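Local atomic coordinates of NigD-like protein (Bacteroides vulgatus ATCC 8482, PDB entry 3K6O), a protein that is of unknown biochemical function but belongs to the NigD-like family, joining an OB-type domain to a beta-sandwich domain, and is probably an exported lipoprotein. Residues Arg58-Tyr63 against Leu218-Leu223; Tyr177-Ser182 against Tyr205-Glu210; Gln130-Asn135 against Leu154-Asn159; Ser64-Gly69 against Asn76-Asp81. One frame throughout, in Å; residues are numbered along the deposited sequence.

In the fold
Four contacts sample a protein of two beta domains. Contacts 1 and 4 share strand 58-66 in the OB part and touch directly: Asn62 OD1 lies 2.8 Å from Asn80 ND2, a probable hydrogen bond, and their centres are about 16 Å apart. Contact 3 belongs to the beta-sandwich part, its centre about 36 Å from that of contact 4, although strand 75-93 pairs with both 58-66 and 133-139. Contact 2 joins loops about 24 Å, centre to centre, from contact 1. No active site is known. Bound tetraethylene glycol, probably from the crystallisation liquor, is found about 5 Å from the Tyr177 side chain and about 4 Å from those of Arg155 and Glu67.

Contact 1. Residues Arg58-Tyr63 against Leu218-Leu223; sequences RIFGNY and LDLAEL
The carboxylate of Asp219, whose CB lies 4.2 Å from Phe60 CE2, is gripped by two groups beyond the contact: OD2 accepts from the backbone N of Asn216, at the start of helix 217-221, and OD1 forms a salt bridge with Arg121 of strand 117-125. The meeting with strand 58-66 is itself apolar. The Phe60 side chain reaches across with CG anti to the backbone N (chi1 -172°), carrying the ring to the helix. The carbonyl carbon of Asp219 sits at the ring edge, near its plane. Leu223 crosses the phenylalanine at about a right angle and brings CD1 to 3.7 Å from Phe60 CD2. Leu220 instead slides past Phe60 in the opposite direction: its CD1 comes within 3.4 Å of Phe60 O and its CD2 within 4.0 Å of Asn62 CB, so the two branches of one leucine reach Phe60 and Asn62, whose side chains leave the strand toward the helix. The short C-terminal helix thus lies against a strand flanked by 16-23 and 75-93. Phe60 is enclosed further by Phe215, edge-to-face, and by Met169 of strand 165-173, on which Leu223 also rests.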
loop_
_atom_site.group_PDB
_atom_site.type_symbol
_atom_site.label_atom_id
_atom_site.label_comp_id
_atom_site.label_asym_id
_atom_site.label_seq_id
_atom_site.Cartn_x
_atom_site.Cartn_y
_atom_site.Cartn_z
ATOM N N ARG A 58 -4.544 1.119 7.973
ATOM C CA ARG A 58 -3.258 1.436 7.424
ATOM C C ARG A 58 -3.113 2.957 7.371
ATOM O O ARG A 58 -4.054 3.652 6.945
ATOM C CB ARG A 58 -3.218 0.900 6.009
ATOM C CG ARG A 58 -1.872 0.988 5.364
ATOM C CD ARG A 58 -1.200 -0.335 5.290
ATOM N NE ARG A 58 -0.001 -0.317 4.428
ATOM C CZ ARG A 58 1.242 -0.537 4.862
ATOM N NH1 ARG A 58 1.490 -0.773 6.148
ATOM N NH2 ARG A 58 2.247 -0.528 3.993
ATOM N N ILE A 59 -1.934 3.467 7.749
ATOM C CA ILE A 59 -1.666 4.906 7.637
ATOM C C ILE A 59 -0.359 5.226 6.911
ATOM O O ILE A 59 0.586 4.425 6.895
ATOM C CB ILE A 59 -1.674 5.590 9.045
ATOM C CG1 ILE A 59 -0.470 5.169 9.903
ATOM C CG2 ILE A 59 -2.963 5.250 9.755
ATOM C CD1 ILE A 59 -0.346 5.936 11.241
ATOM N N PHE A 60 -0.302 6.429 6.350
ATOM C CA PHE A 60 0.933 7.028 5.853
ATOM C C PHE A 60 1.181 8.160 6.846
ATOM O O PHE A 60 0.424 9.146 6.910
ATOM C CB PHE A 60 0.712 7.509 4.413
ATOM C CG PHE A 60 1.948 7.974 3.703
ATOM C CD1 PHE A 60 3.102 7.211 3.672
ATOM C CD2 PHE A 60 1.934 9.159 2.996
ATOM C CE1 PHE A 60 4.239 7.653 2.971
ATOM C CE2 PHE A 60 3.056 9.604 2.301
ATOM C CZ PHE A 60 4.198 8.852 2.277
ATOM N N GLY A 61 2.208 7.995 7.668
ATOM C CA GLY A 61 2.355 8.820 8.844
ATOM C C GLY A 61 3.642 9.592 8.951
ATOM O O GLY A 61 4.587 9.341 8.215
ATOM N N ASN A 62 3.634 10.547 9.885
ATOM C CA ASN A 62 4.752 11.403 10.213
ATOM C C ASN A 62 5.138 11.174 11.689
ATOM O O ASN A 62 4.405 11.577 12.568
ATOM C CB ASN A 62 4.335 12.869 9.981
ATOM C CG ASN A 62 5.423 13.851 10.297
ATOM O OD1 ASN A 62 6.326 13.580 11.095
ATOM N ND2 ASN A 62 5.342 15.020 9.686
ATOM N N TYR A 63 6.286 10.541 11.926
ATOM C CA TYR A 63 6.737 10.142 13.263
ATOM C C TYR A 63 8.023 10.830 13.645
ATOM O O TYR A 63 8.857 11.122 12.789
ATOM C CB TYR A 63 6.954 8.611 13.329
ATOM C CG TYR A 63 5.989 7.837 12.469
ATOM C CD1 TYR A 63 4.623 7.854 12.748
ATOM C CD2 TYR A 63 6.423 7.126 11.368
ATOM C CE1 TYR A 63 3.699 7.180 11.952
ATOM C CE2 TYR A 63 5.496 6.425 10.539
ATOM C CZ TYR A 63 4.138 6.476 10.849
ATOM O OH TYR A 63 3.213 5.833 10.081
ATOM N N LEU A 218 5.738 16.816 2.164
ATOM C CA LEU A 218 4.897 17.226 1.048
ATOM C C LEU A 218 4.148 16.031 0.504
ATOM O O LEU A 218 2.973 16.152 0.133
ATOM C CB LEU A 218 5.716 17.907 -0.065
ATOM C CG LEU A 218 4.905 18.539 -1.221
ATOM C CD1 LEU A 218 3.863 19.571 -0.720
ATOM C CD2 LEU A 218 5.847 19.184 -2.234
ATOM N N ASP A 219 4.814 14.868 0.502
ATOM C CA ASP A 219 4.200 13.639 -0.029
ATOM C C ASP A 219 2.948 13.325 0.770
ATOM O O ASP A 219 1.909 12.979 0.203
ATOM C CB ASP A 219 5.163 12.437 0.026
ATOM C CG ASP A 219 6.336 12.577 -0.932
ATOM O OD1 ASP A 219 6.132 13.029 -2.078
ATOM O OD2 ASP A 219 7.462 12.215 -0.534
ATOM N N LEU A 220 3.049 13.464 2.088
ATOM C CA LEU A 220 1.900 13.263 2.960
ATOM C C LEU A 220 0.869 14.399 2.807
ATOM O O LEU A 220 -0.325 14.124 2.665
ATOM C CB LEU A 220 2.358 13.134 4.406
ATOM C CG LEU A 220 1.266 13.173 5.484
ATOM C CD1 LEU A 220 0.253 12.066 5.268
ATOM C CD2 LEU A 220 1.881 13.050 6.860
ATOM N N ALA A 221 1.325 15.657 2.830
ATOM C CA ALA A 221 0.416 16.808 2.651
ATOM C C ALA A 221 -0.423 16.696 1.375
ATOM O O ALA A 221 -1.652 16.846 1.413
ATOM C CB ALA A 221 1.194 18.156 2.673
ATOM N N GLU A 222 0.231 16.413 0.251
ATOM C CA GLU A 222 -0.475 16.195 -1.014
ATOM C C GLU A 222 -1.653 15.203 -0.960
ATOM O O GLU A 222 -2.537 15.291 -1.799
ATOM C CB GLU A 222 0.497 15.687 -2.075
ATOM C CG GLU A 222 1.417 16.732 -2.671
ATOM C CD GLU A 222 2.525 16.106 -3.540
ATOM O OE1 GLU A 222 2.413 14.892 -3.908
ATOM O OE2 GLU A 222 3.502 16.846 -3.846
ATOM N N LEU A 223 -1.646 14.246 -0.024
ATOM C CA LEU A 223 -2.674 13.180 -0.007
ATOM C C LEU A 223 -3.915 13.476 0.837
ATOM O O LEU A 223 -4.843 12.669 0.869
ATOM C CB LEU A 223 -2.087 11.846 0.465
ATOM C CG LEU A 223 -1.200 11.010 -0.446
ATOM C CD1 LEU A 223 -0.632 9.848 0.382
ATOM C CD2 LEU A 223 -1.958 10.480 -1.638
#

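Contact 2. Residues Tyr177-Ser182 against Tyr205-Glu210; sequences YSPENS and YPLTGE
Tyr205, the residue that enters a cis peptide bond with Pro206, meets Pro179 in an almost perfectly centred CH-pi contact. CB of Pro179 stands 3.9 Å from the centroid of the Tyr205 ring and only 4° off its normal, so the proline is seated over the middle of the face. The same face receives Pro179 CA nearer the rim, and Pro179 CD reaches to 3.7 Å from Tyr205 CZ; the two side chains cross at about a right angle.

The far end of the ring is held by a hydrogen bond. The hydroxyl of Tyr205 donates to the carbonyl O of Tyr177 over 2.7 Å, lying in the carbonyl plane with a C=O...O angle of 147°, while that acceptor sits at the ring edge in the plane of the ring. One aromatic residue therefore uses its face for apolar contact and its edge for a polar bond, a combination that should restrain its rotation. Two residues on, Leu207 adds a smaller patch, its CD1 lying 3.6 Å from Pro179 CG.

Pro179 is presented by a type I beta turn from Ser178 to Asn181, closed by Asn181 N donating to Ser178 O over 2.9 Å. An ST turn overlaps it, Ser178 OG accepting from Glu180 N. The contact lies near the surface, where the loop between strands 165-173 and 186-191 meets the chain leaving strand 199-204. Tyr205 is tied through its backbone to Lys185, and its side chain also touches Leu174 and Leu184.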
loop_
_atom_site.group_PDB
_atom_site.type_symbol
_atom_site.label_atom_id
_atom_site.label_comp_id
_atom_site.label_asym_id
_atom_site.label_seq_id
_atom_site.Cartn_x
_atom_site.Cartn_y
_atom_site.Cartn_z
ATOM N N TYR A 177 0.273 -14.244 -2.057
ATOM C CA TYR A 177 1.271 -13.723 -3.008
ATOM C C TYR A 177 2.421 -12.927 -2.318
ATOM O O TYR A 177 3.263 -12.345 -2.994
ATOM C CB TYR A 177 0.576 -12.882 -4.063
ATOM C CG TYR A 177 -0.409 -13.697 -4.852
ATOM C CD1 TYR A 177 0.012 -14.495 -5.874
ATOM C CD2 TYR A 177 -1.770 -13.699 -4.524
ATOM C CE1 TYR A 177 -0.875 -15.293 -6.586
ATOM C CE2 TYR A 177 -2.670 -14.485 -5.203
ATOM C CZ TYR A 177 -2.220 -15.265 -6.238
ATOM O OH TYR A 177 -3.090 -16.024 -6.896
ATOM N N SER A 178 2.449 -12.940 -0.979
ATOM C CA SER A 178 3.406 -12.159 -0.236
ATOM C C SER A 178 4.721 -12.905 -0.023
ATOM O O SER A 178 4.811 -14.117 -0.280
ATOM C CB SER A 178 2.802 -11.775 1.107
ATOM O OG SER A 178 3.054 -12.762 2.016
ATOM N N PRO A 179 5.741 -12.204 0.498
ATOM C CA PRO A 179 7.018 -12.834 0.721
ATOM C C PRO A 179 7.035 -13.880 1.825
ATOM O O PRO A 179 8.007 -14.616 1.966
ATOM C CB PRO A 179 7.947 -11.677 1.086
ATOM C CG PRO A 179 7.221 -10.471 0.966
ATOM C CD PRO A 179 5.814 -10.734 0.595
ATOM N N GLU A 180 5.970 -13.964 2.586
ATOM C CA GLU A 180 5.797 -15.052 3.542
ATOM C C GLU A 180 5.467 -16.373 2.882
ATOM O O GLU A 180 5.551 -17.375 3.538
ATOM C CB GLU A 180 4.675 -14.706 4.488
ATOM C CG GLU A 180 4.924 -13.430 5.251
ATOM C CD GLU A 180 5.715 -13.656 6.494
ATOM O OE1 GLU A 180 6.468 -14.681 6.605
ATOM O OE2 GLU A 180 5.588 -12.787 7.377
ATOM N N ASN A 181 5.061 -16.376 1.597
ATOM C CA ASN A 181 4.993 -17.606 0.847
ATOM C C ASN A 181 6.397 -18.042 0.412
ATOM O O ASN A 181 7.020 -17.429 -0.444
ATOM C CB ASN A 181 4.095 -17.443 -0.372
ATOM C CG ASN A 181 3.879 -18.737 -1.112
ATOM O OD1 ASN A 181 4.665 -19.696 -0.996
ATOM N ND2 ASN A 181 2.809 -18.769 -1.917
ATOM N N SER A 182 6.888 -19.127 0.987
ATOM C CA SER A 182 8.262 -19.513 0.782
ATOM C C SER A 182 8.507 -20.115 -0.600
ATOM O O SER A 182 9.621 -20.223 -1.005
ATOM C CB SER A 182 8.674 -20.507 1.878
ATOM O OG SER A 182 7.978 -21.718 1.625
ATOM N N TYR A 205 11.918 -11.663 -4.211
ATOM C CA TYR A 205 11.790 -11.999 -2.789
ATOM C C TYR A 205 13.068 -12.739 -2.441
ATOM O O TYR A 205 13.572 -13.482 -3.288
ATOM C CB TYR A 205 10.601 -12.924 -2.563
ATOM C CG TYR A 205 9.252 -12.306 -2.740
ATOM C CD1 TYR A 205 9.072 -10.936 -2.810
ATOM C CD2 TYR A 205 8.120 -13.104 -2.776
ATOM C CE1 TYR A 205 7.813 -10.386 -2.936
ATOM C CE2 TYR A 205 6.860 -12.564 -2.896
ATOM C CZ TYR A 205 6.698 -11.209 -2.958
ATOM O OH TYR A 205 5.427 -10.687 -3.013
ATOM N N PRO A 206 13.602 -12.564 -1.207
ATOM C CA PRO A 206 13.075 -11.775 -0.088
ATOM C C PRO A 206 13.270 -10.268 -0.270
ATOM O O PRO A 206 14.113 -9.830 -1.076
ATOM C CB PRO A 206 13.903 -12.255 1.100
ATOM C CG PRO A 206 15.194 -12.646 0.475
ATOM C CD PRO A 206 14.858 -13.240 -0.857
ATOM N N LEU A 207 12.488 -9.499 0.470
ATOM C CA LEU A 207 12.636 -8.055 0.505
ATOM C C LEU A 207 13.697 -7.682 1.556
ATOM O O LEU A 207 13.581 -8.087 2.727
ATOM C CB LEU A 207 11.312 -7.410 0.868
ATOM C CG LEU A 207 10.148 -7.879 -0.048
ATOM C CD1 LEU A 207 8.806 -7.290 0.412
ATOM C CD2 LEU A 207 10.440 -7.572 -1.495
ATOM N N THR A 208 14.698 -6.909 1.125
ATOM C CA THR A 208 15.758 -6.403 2.002
ATOM C C THR A 208 15.447 -5.011 2.574
ATOM O O THR A 208 16.146 -4.556 3.492
ATOM C CB THR A 208 17.050 -6.244 1.227
ATOM O OG1 THR A 208 16.842 -5.273 0.196
ATOM C CG2 THR A 208 17.481 -7.560 0.581
ATOM N N GLY A 209 14.418 -4.342 2.029
ATOM C CA GLY A 209 14.125 -2.938 2.350
ATOM C C GLY A 209 14.595 -1.931 1.279
ATOM O O GLY A 209 14.238 -0.746 1.347
ATOM N N GLU A 210 15.372 -2.399 0.296
ATOM C CA GLU A 210 15.926 -1.531 -0.762
ATOM C C GLU A 210 14.845 -1.056 -1.750
ATOM O O GLU A 210 15.047 -0.087 -2.454
ATOM C CB GLU A 210 17.033 -2.254 -1.548
ATOM C CG GLU A 210 18.318 -2.427 -0.812
ATOM C CD GLU A 210 19.225 -3.494 -1.422
ATOM O OE1 GLU A 210 18.777 -4.667 -1.536
ATOM O OE2 GLU A 210 20.383 -3.158 -1.778
#

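Contact 3. Residues Gln130-Asn135 against Leu154-Asn159; sequences QKPILN and LRYNNN
Leu134 and Tyr156 project from the same face of an antiparallel strand pair, and their side chains cross at about a right angle, with Leu134 CD1 4.0 Å from Tyr156 CB. The CG of Tyr156 is anti to its backbone N (chi1 178°), which sends the ring past Ile133 O, met obliquely, and on to Pro132. There proline and tyrosine run side by side in one direction, Pro132 CB lying 3.7 Å from Tyr156 CE1 and close to the hydroxyl, whose hydrogen-bonding partner is Asn125. At the other end Leu134 meets Leu154 obliquely, CG to CD2 at 4.1 Å. The result is an apolar row of Pro132, Tyr156, Leu134 and Leu154, which packs onto Leu124 of strand 117-125 and Phe172 of strand 165-173.

The opposite face is more polar. Ile133 and Asn157 lie alongside each other and point the same way, tightly packed with Ile133 CG1 3.4 Å from Asn157 CB. Beyond them the chain bends through an Asx turn, in which Asn157 OD1 accepts from Asn159 N with the donor above the carbonyl plane; the amide ND2 of Asn157 is held by Ser100 O. Asn159 then packs back on Gln130, CB to CB at 3.8 Å.

Between the faces, Ile133 with Asn157 and Asn135 with Arg155 are hydrogen-bonded pairs, exchanging four backbone bonds; Asn157 N to Ile133 O is 2.8 Å. Leu134 with Tyr156 is the non-hydrogen-bonded pair between. This is a regular antiparallel hairpin of strands 133-139 and 149-157, with one face turned inward as in a beta sandwich.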
loop_
_atom_site.group_PDB
_atom_site.type_symbol
_atom_site.label_atom_id
_atom_site.label_comp_id
_atom_site.label_asym_id
_atom_site.label_seq_id
_atom_site.Cartn_x
_atom_site.Cartn_y
_atom_site.Cartn_z
ATOM N N GLN A 130 -18.447 9.667 -10.589
ATOM C CA GLN A 130 -17.954 8.333 -10.191
ATOM C C GLN A 130 -16.521 8.356 -9.651
ATOM O O GLN A 130 -15.642 8.990 -10.219
ATOM C CB GLN A 130 -18.053 7.365 -11.379
ATOM C CG GLN A 130 -19.455 6.822 -11.598
ATOM C CD GLN A 130 -19.893 5.958 -10.431
ATOM O OE1 GLN A 130 -20.590 6.432 -9.514
ATOM N NE2 GLN A 130 -19.443 4.703 -10.425
ATOM N N LYS A 131 -16.296 7.677 -8.538
ATOM C CA LYS A 131 -14.959 7.589 -7.937
ATOM C C LYS A 131 -14.150 6.434 -8.577
ATOM O O LYS A 131 -14.562 5.272 -8.490
ATOM C CB LYS A 131 -15.099 7.431 -6.416
ATOM C CG LYS A 131 -13.906 6.832 -5.676
ATOM C CD LYS A 131 -12.753 7.805 -5.390
ATOM C CE LYS A 131 -11.567 7.026 -4.729
ATOM N NZ LYS A 131 -10.720 7.827 -3.791
ATOM N N PRO A 132 -12.989 6.739 -9.221
ATOM C CA PRO A 132 -12.223 5.688 -9.914
ATOM C C PRO A 132 -11.774 4.511 -9.049
ATOM O O PRO A 132 -11.581 4.659 -7.836
ATOM C CB PRO A 132 -10.971 6.433 -10.426
ATOM C CG PRO A 132 -11.338 7.832 -10.467
ATOM C CD PRO A 132 -12.278 8.030 -9.293
ATOM N N ILE A 133 -11.564 3.370 -9.723
ATOM C CA ILE A 133 -11.101 2.122 -9.089
ATOM C C ILE A 133 -9.709 1.713 -9.601
ATOM O O ILE A 133 -9.423 1.756 -10.811
ATOM C CB ILE A 133 -12.112 0.936 -9.332
ATOM C CG1 ILE A 133 -12.364 0.655 -10.824
ATOM C CG2 ILE A 133 -13.446 1.234 -8.694
ATOM C CD1 ILE A 133 -13.264 -0.591 -11.077
ATOM N N LEU A 134 -8.835 1.399 -8.663
ATOM C CA LEU A 134 -7.603 0.688 -8.930
ATOM C C LEU A 134 -7.663 -0.704 -8.253
ATOM O O LEU A 134 -7.720 -0.799 -7.026
ATOM C CB LEU A 134 -6.408 1.477 -8.403
ATOM C CG LEU A 134 -5.032 0.906 -8.798
ATOM C CD1 LEU A 134 -4.755 1.039 -10.315
ATOM C CD2 LEU A 134 -3.906 1.536 -8.000
ATOM N N ASN A 135 -7.605 -1.774 -9.050
ATOM C CA ASN A 135 -7.548 -3.134 -8.505
ATOM C C ASN A 135 -6.227 -3.879 -8.815
ATOM O O ASN A 135 -5.518 -3.598 -9.798
ATOM C CB ASN A 135 -8.698 -3.961 -9.063
ATOM C CG ASN A 135 -10.038 -3.593 -8.485
ATOM O OD1 ASN A 135 -10.902 -2.994 -9.168
ATOM N ND2 ASN A 135 -10.245 -3.956 -7.268
ATOM N N LEU A 154 -2.279 -4.777 -12.165
ATOM C CA LEU A 154 -2.986 -3.620 -11.672
ATOM C C LEU A 154 -3.891 -3.141 -12.796
ATOM O O LEU A 154 -3.435 -2.956 -13.908
ATOM C CB LEU A 154 -2.045 -2.480 -11.301
ATOM C CG LEU A 154 -1.422 -2.311 -9.922
ATOM C CD1 LEU A 154 -0.603 -0.997 -10.015
ATOM C CD2 LEU A 154 -2.437 -2.283 -8.776
ATOM N N ARG A 155 -5.160 -2.942 -12.479
ATOM C CA ARG A 155 -6.167 -2.565 -13.440
ATOM C C ARG A 155 -6.833 -1.275 -12.953
ATOM O O ARG A 155 -7.413 -1.253 -11.863
ATOM C CB ARG A 155 -7.182 -3.708 -13.569
ATOM C CG ARG A 155 -6.590 -5.014 -14.094
ATOM C CD ARG A 155 -6.038 -4.786 -15.509
ATOM N NE ARG A 155 -5.764 -6.022 -16.265
ATOM C CZ ARG A 155 -6.537 -6.546 -17.211
ATOM N NH1 ARG A 155 -7.688 -5.990 -17.579
ATOM N NH2 ARG A 155 -6.117 -7.620 -17.843
ATOM N N TYR A 156 -6.752 -0.217 -13.757
ATOM C CA TYR A 156 -7.387 1.065 -13.437
ATOM C C TYR A 156 -8.655 1.273 -14.263
ATOM O O TYR A 156 -8.693 0.972 -15.457
ATOM C CB TYR A 156 -6.414 2.229 -13.700
ATOM C CG TYR A 156 -6.976 3.625 -13.443
ATOM C CD1 TYR A 156 -7.343 4.019 -12.179
ATOM C CD2 TYR A 156 -7.145 4.547 -14.489
ATOM C CE1 TYR A 156 -7.815 5.295 -11.928
ATOM C CE2 TYR A 156 -7.641 5.810 -14.254
ATOM C CZ TYR A 156 -7.966 6.176 -12.961
ATOM O OH TYR A 156 -8.473 7.407 -12.695
ATOM N N ASN A 157 -9.693 1.788 -13.612
ATOM C CA ASN A 157 -10.906 2.178 -14.307
ATOM C C ASN A 157 -11.332 3.541 -13.767
ATOM O O ASN A 157 -11.557 3.678 -12.572
ATOM C CB ASN A 157 -12.017 1.139 -14.136
ATOM C CG ASN A 157 -13.060 1.222 -15.228
ATOM O OD1 ASN A 157 -13.203 2.255 -15.902
ATOM N ND2 ASN A 157 -13.789 0.128 -15.437
ATOM N N ASN A 158 -11.409 4.549 -14.638
ATOM C CA ASN A 158 -11.821 5.888 -14.188
ATOM C C ASN A 158 -13.327 6.032 -14.079
ATOM O O ASN A 158 -13.827 7.040 -13.558
ATOM C CB ASN A 158 -11.212 6.996 -15.036
ATOM C CG ASN A 158 -11.703 7.000 -16.457
ATOM O OD1 ASN A 158 -12.714 6.386 -16.795
ATOM N ND2 ASN A 158 -10.972 7.688 -17.311
ATOM N N ASN A 159 -14.047 5.015 -14.555
ATOM C CA ASN A 159 -15.484 4.961 -14.398
ATOM C C ASN A 159 -16.112 6.252 -14.922
ATOM O O ASN A 159 -16.891 6.872 -14.237
ATOM C CB ASN A 159 -15.836 4.736 -12.902
ATOM C CG ASN A 159 -15.595 3.292 -12.440
ATOM O OD1 ASN A 159 -15.568 2.367 -13.253
ATOM N ND2 ASN A 159 -15.431 3.101 -11.136
#

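Contact 4. Residues Ser64-Gly69 against Asn76-Asp81; sequences SFLEAG and NIRLND
Ser64 and Asn80 form one tight, polar part of this hairpin contact. The hydroxyl of Ser64 is met by Asn80 ND2 at 3.0 Å, with an almost straight N-H...O angle of 175° and the oxygen lying in the amide plane. The same amide nitrogen also serves Asn62 OD1, while Asn80 OD1 accepts from Arg78 NE at 3.0 Å, near the guanidinium plane. Both ends of the Asn80 amide are thus engaged, which should fix its rotation. Ser64 CB lies over a face of the guanidinium, whose NH1 bonds to Gln45. Ser64 and Arg78 also form a hydrogen-bonded pair with two backbone bonds of 3.0 Å.

The second tight part is a classic beta bulge, Leu66 and Glu67 both facing buried Asn76: Leu66 N donates to Asn76 O, and Asn76 N to Glu67 O. The Glu67 side chain, bent at chi2, crosses Asn76 obliquely, and its OE2 accepts Asn76 ND2 at 2.8 Å through the anti lone pair, carboxylate and amide planes 81° apart. Glu70 OE1 is a second acceptor, so the buried Asn76 amide has two, while Glu67 itself is exposed.

Toward solvent the touches are sparser. Partly exposed Phe65 runs beside Ile77, its CD2 3.9 Å from Ile77 CG2. Leu66, also partly exposed, crosses Arg78 at about a right angle, with CD2 3.7 Å from Arg78 NH1.

Strands 58-66 and 75-93 form the hairpin within the OB-type domain. Strand 40-43 lies beyond 75-93, where Phe65 and Ile77 both pack on Leu41, and Val15 touches Ser64 and Asn80.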
loop_
_atom_site.group_PDB
_atom_site.type_symbol
_atom_site.label_atom_id
_atom_site.label_comp_id
_atom_site.label_asym_id
_atom_site.label_seq_id
_atom_site.Cartn_x
_atom_site.Cartn_y
_atom_site.Cartn_z
ATOM N N SER A 64 8.165 11.088 14.949
ATOM C CA SER A 64 9.419 11.455 15.566
ATOM C C SER A 64 9.797 10.379 16.554
ATOM O O SER A 64 9.044 10.081 17.499
ATOM C CB SER A 64 9.306 12.780 16.329
ATOM O OG SER A 64 9.029 13.876 15.476
ATOM N N PHE A 65 10.964 9.800 16.368
ATOM C CA PHE A 65 11.382 8.718 17.232
ATOM C C PHE A 65 12.068 9.329 18.430
ATOM O O PHE A 65 13.132 9.902 18.288
ATOM C CB PHE A 65 12.306 7.752 16.478
ATOM C CG PHE A 65 11.613 6.990 15.426
ATOM C CD1 PHE A 65 11.320 7.575 14.213
ATOM C CD2 PHE A 65 11.226 5.695 15.639
ATOM C CE1 PHE A 65 10.642 6.856 13.224
ATOM C CE2 PHE A 65 10.554 4.983 14.654
ATOM C CZ PHE A 65 10.273 5.563 13.454
ATOM N N LEU A 66 11.433 9.247 19.594
ATOM C CA LEU A 66 11.901 9.984 20.762
ATOM C C LEU A 66 12.915 9.218 21.617
ATOM O O LEU A 66 13.821 9.819 22.189
ATOM C CB LEU A 66 10.727 10.432 21.615
ATOM C CG LEU A 66 9.680 11.345 20.973
ATOM C CD1 LEU A 66 8.543 11.520 21.950
ATOM C CD2 LEU A 66 10.223 12.718 20.492
ATOM N N GLU A 67 12.762 7.907 21.717
ATOM C CA GLU A 67 13.685 7.085 22.500
ATOM C C GLU A 67 13.369 5.593 22.331
ATOM O O GLU A 67 12.278 5.217 21.858
ATOM C CB GLU A 67 13.557 7.463 23.987
ATOM C CG GLU A 67 12.280 6.900 24.595
ATOM C CD GLU A 67 11.528 7.841 25.496
ATOM O OE1 GLU A 67 12.103 8.869 25.895
ATOM O OE2 GLU A 67 10.344 7.549 25.802
ATOM N N ALA A 68 14.303 4.741 22.714
ATOM C CA ALA A 68 14.049 3.307 22.767
ATOM C C ALA A 68 12.824 3.039 23.646
ATOM O O ALA A 68 12.567 3.761 24.594
ATOM C CB ALA A 68 15.282 2.538 23.316
ATOM N N GLY A 69 12.090 1.980 23.334
ATOM C CA GLY A 69 10.853 1.670 24.044
ATOM C C GLY A 69 10.983 0.668 25.169
ATOM O O GLY A 69 11.895 0.725 25.940
ATOM N N ASN A 76 9.403 4.616 21.373
ATOM C CA ASN A 76 8.334 5.505 21.787
ATOM C C ASN A 76 8.392 6.682 20.847
ATOM O O ASN A 76 9.472 7.241 20.640
ATOM C CB ASN A 76 8.532 5.993 23.215
ATOM C CG ASN A 76 8.432 4.887 24.227
ATOM O OD1 ASN A 76 7.700 3.896 24.026
ATOM N ND2 ASN A 76 9.146 5.057 25.353
ATOM N N ILE A 77 7.248 7.046 20.266
ATOM C CA ILE A 77 7.210 8.089 19.248
ATOM C C ILE A 77 6.228 9.212 19.547
ATOM O O ILE A 77 5.333 9.073 20.386
ATOM C CB ILE A 77 6.880 7.502 17.825
ATOM C CG1 ILE A 77 5.434 6.977 17.755
ATOM C CG2 ILE A 77 7.838 6.373 17.486
ATOM C CD1 ILE A 77 4.809 6.934 16.351
ATOM N N ARG A 78 6.420 10.331 18.845
ATOM C CA ARG A 78 5.402 11.344 18.707
ATOM C C ARG A 78 4.765 11.135 17.334
ATOM O O ARG A 78 5.466 11.072 16.310
ATOM C CB ARG A 78 5.991 12.768 18.789
ATOM C CG ARG A 78 4.984 13.831 18.504
ATOM C CD ARG A 78 5.426 15.210 18.871
ATOM N NE ARG A 78 6.673 15.598 18.246
ATOM C CZ ARG A 78 7.829 15.781 18.887
ATOM N NH1 ARG A 78 7.945 15.587 20.200
ATOM N NH2 ARG A 78 8.892 16.151 18.199
ATOM N N LEU A 79 3.448 11.050 17.315
ATOM C CA LEU A 79 2.704 10.945 16.072
ATOM C C LEU A 79 2.337 12.363 15.650
ATOM O O LEU A 79 1.431 12.947 16.224
ATOM C CB LEU A 79 1.450 10.090 16.274
ATOM C CG LEU A 79 0.517 9.944 15.077
ATOM C CD1 LEU A 79 1.242 9.283 13.865
ATOM C CD2 LEU A 79 -0.726 9.160 15.470
ATOM N N ASN A 80 3.078 12.910 14.678
ATOM C CA ASN A 80 2.923 14.308 14.244
ATOM C C ASN A 80 1.724 14.519 13.310
ATOM O O ASN A 80 1.112 15.557 13.333
ATOM C CB ASN A 80 4.191 14.823 13.539
ATOM C CG ASN A 80 5.453 14.719 14.399
ATOM O OD1 ASN A 80 5.458 15.104 15.569
ATOM N ND2 ASN A 80 6.536 14.207 13.805
ATOM N N ASP A 81 1.386 13.519 12.516
ATOM C CA ASP A 81 0.373 13.633 11.472
ATOM C C ASP A 81 0.261 12.295 10.791
ATOM O O ASP A 81 1.181 11.458 10.887
ATOM C CB ASP A 81 0.803 14.659 10.418
ATOM C CG ASP A 81 -0.342 15.172 9.579
ATOM O OD1 ASP A 81 -1.498 14.783 9.783
ATOM O OD2 ASP A 81 -0.057 15.969 8.671
#